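Local coordinates for possible adenyl cyclase-associated protein (Cryptosporidium parvum, PDB 2B0R) that probably binds and sequesters monomeric actin through its C-terminal beta-helical domain, as cyclase-associated proteins do, at residues S112-N117 with T131-K136. Numbering follows the deposited sequence.
Sequences SIEIVN and TISLDK
I113, I115 and N117 of 112-117 join T131, S133 and D135 of 131-136 through five backbone hydrogen bonds in the parallel pattern. I113 N donates to T131 O and I113 O accepts from S133 N (2.9 Å); I115 repeats this with S133 O and D135 N, and N117 N closes the ladder on D135 O (3.0 Å). The axes run 4.7 Å apart at 9°, and each residue faces its counterpart 19 positions later.

On the face of the sheet that carries I113, I115, I132 and L134, the closest side-chain contact is made by I115 and L134, which lie side by side and point the same way. L134 CD2 reaches across to I115 CB and is also 3.7 Å from I115 CD1. With chi1 at -50°, CG1 of I115 lies beside its own backbone N and CG2 is anti to that N; the CG1-CD1 branch runs alongside L134 CD2.

Neighbouring coils of a parallel beta-helix stack in this way, here with strands 93-100, 112-116, 131-135 and 152-156 adjacent and parallel in one sheet, as in the C-terminal domain of cyclase-associated proteins. The apolar row faces the interior, where I142 and V140 of strand 140-143, in the other sheet, meet I132 and L134.

The other face carries a mixed row. S112 CB packs 3.6 Å from T131 CG2, and V116 CG1, anti to its backbone N (chi1 -170°), lies 3.7 Å from D135 OD1. The other carboxylate oxygen, OD2, is hydrogen-bonded to S156 OG beyond 131-136, while strand 93-100 continues the backbone ladder beside 112-116 through I94, I96 and N98.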
loop_
_atom_site.group_PDB
_atom_site.type_symbol
_atom_site.label_atom_id
_atom_site.label_comp_id
_atom_site.label_asym_id
_atom_site.label_seq_id
_atom_site.Cartn_x
_atom_site.Cartn_y
_atom_site.Cartn_z
ATOM N N SER A 112 -7.489 -19.243 -5.266
ATOM C CA SER A 112 -7.490 -17.918 -4.692
ATOM C C SER A 112 -8.547 -16.938 -5.219
ATOM O O SER A 112 -9.120 -17.134 -6.285
ATOM C CB SER A 112 -6.095 -17.322 -4.859
ATOM O OG SER A 112 -5.935 -16.927 -6.199
ATOM N N ILE A 113 -8.794 -15.881 -4.449
ATOM C CA ILE A 113 -9.513 -14.734 -4.975
ATOM C C ILE A 113 -8.565 -13.570 -5.003
ATOM O O ILE A 113 -7.877 -13.269 -4.021
ATOM C CB ILE A 113 -10.762 -14.373 -4.133
ATOM C CG1 ILE A 113 -11.776 -15.525 -4.186
ATOM C CG2 ILE A 113 -11.378 -13.017 -4.622
ATOM C CD1 ILE A 113 -12.724 -15.517 -3.074
ATOM N N GLU A 114 -8.535 -12.916 -6.133
ATOM C CA GLU A 114 -7.613 -11.867 -6.377
ATOM C C GLU A 114 -8.399 -10.576 -6.476
ATOM O O GLU A 114 -9.330 -10.442 -7.318
ATOM C CB GLU A 114 -6.919 -12.157 -7.690
ATOM C CG GLU A 114 -5.578 -11.498 -7.893
ATOM C CD GLU A 114 -4.828 -12.135 -9.072
ATOM O OE1 GLU A 114 -4.146 -11.389 -9.817
ATOM O OE2 GLU A 114 -4.943 -13.387 -9.259
ATOM N N ILE A 115 -8.046 -9.624 -5.619
ATOM C CA ILE A 115 -8.718 -8.323 -5.633
ATOM C C ILE A 115 -7.707 -7.233 -6.018
ATOM O O ILE A 115 -6.691 -7.059 -5.364
ATOM C CB ILE A 115 -9.504 -8.058 -4.293
ATOM C CG1 ILE A 115 -10.384 -9.281 -3.971
ATOM C CG2 ILE A 115 -10.338 -6.805 -4.415
ATOM C CD1 ILE A 115 -11.309 -9.151 -2.802
ATOM N N VAL A 116 -7.970 -6.549 -7.112
ATOM C CA VAL A 116 -7.040 -5.527 -7.612
ATOM C C VAL A 116 -7.733 -4.206 -7.927
ATOM O O VAL A 116 -8.751 -4.170 -8.653
ATOM C CB VAL A 116 -6.331 -5.965 -8.918
ATOM C CG1 VAL A 116 -5.200 -4.983 -9.247
ATOM C CG2 VAL A 116 -5.791 -7.341 -8.785
ATOM N N ASN A 117 -7.161 -3.119 -7.415
ATOM C CA ASN A 117 -7.672 -1.772 -7.698
ATOM C C ASN A 117 -9.164 -1.676 -7.372
ATOM O O ASN A 117 -9.978 -1.277 -8.234
ATOM C CB ASN A 117 -7.431 -1.405 -9.171
ATOM C CG ASN A 117 -7.405 0.085 -9.398
ATOM O OD1 ASN A 117 -8.327 0.658 -9.999
ATOM N ND2 ASN A 117 -6.340 0.736 -8.923
ATOM N N THR A 131 -6.869 -18.798 -0.167
ATOM C CA THR A 131 -5.998 -17.647 -0.349
ATOM C C THR A 131 -6.789 -16.465 -0.876
ATOM O O THR A 131 -7.574 -16.607 -1.837
ATOM C CB THR A 131 -4.909 -18.014 -1.447
ATOM O OG1 THR A 131 -4.038 -18.996 -0.915
ATOM C CG2 THR A 131 -4.094 -16.836 -1.891
ATOM N N ILE A 132 -6.568 -15.295 -0.298
ATOM C CA ILE A 132 -7.046 -14.041 -0.899
ATOM C C ILE A 132 -5.907 -13.036 -1.058
ATOM O O ILE A 132 -5.050 -12.881 -0.180
ATOM C CB ILE A 132 -8.146 -13.341 -0.060
ATOM C CG1 ILE A 132 -9.366 -14.237 0.107
ATOM C CG2 ILE A 132 -8.542 -11.953 -0.698
ATOM C CD1 ILE A 132 -10.388 -13.667 1.129
ATOM N N SER A 133 -5.928 -12.318 -2.169
ATOM C CA SER A 133 -4.905 -11.332 -2.404
ATOM C C SER A 133 -5.509 -9.967 -2.685
ATOM O O SER A 133 -6.409 -9.820 -3.532
ATOM C CB SER A 133 -3.940 -11.822 -3.510
ATOM O OG SER A 133 -3.749 -10.826 -4.473
ATOM N N LEU A 134 -5.025 -8.977 -1.942
ATOM C CA LEU A 134 -5.500 -7.599 -2.067
ATOM C C LEU A 134 -4.371 -6.697 -2.470
ATOM O O LEU A 134 -3.359 -6.606 -1.778
ATOM C CB LEU A 134 -6.048 -7.083 -0.738
ATOM C CG LEU A 134 -7.078 -7.875 0.042
ATOM C CD1 LEU A 134 -7.467 -7.066 1.240
ATOM C CD2 LEU A 134 -8.295 -8.182 -0.794
ATOM N N ASP A 135 -4.559 -6.001 -3.571
ATOM C CA ASP A 135 -3.530 -5.155 -4.112
ATOM C C ASP A 135 -4.124 -3.817 -4.586
ATOM O O ASP A 135 -5.108 -3.802 -5.345
ATOM C CB ASP A 135 -2.800 -5.905 -5.244
ATOM C CG ASP A 135 -1.857 -5.005 -6.020
ATOM O OD1 ASP A 135 -2.158 -4.699 -7.195
ATOM O OD2 ASP A 135 -0.831 -4.576 -5.446
ATOM N N LYS A 136 -3.550 -2.701 -4.121
ATOM C CA LYS A 136 -4.071 -1.343 -4.439
ATOM C C LYS A 136 -5.579 -1.223 -4.216
ATOM O O LYS A 136 -6.322 -0.836 -5.119
ATOM C CB LYS A 136 -3.748 -0.927 -5.884
ATOM C CG LYS A 136 -2.276 -0.854 -6.221
ATOM C CD LYS A 136 -2.095 -0.593 -7.701
ATOM C CE LYS A 136 -0.650 -0.743 -8.102
ATOM N NZ LYS A 136 -0.509 -1.665 -9.281
#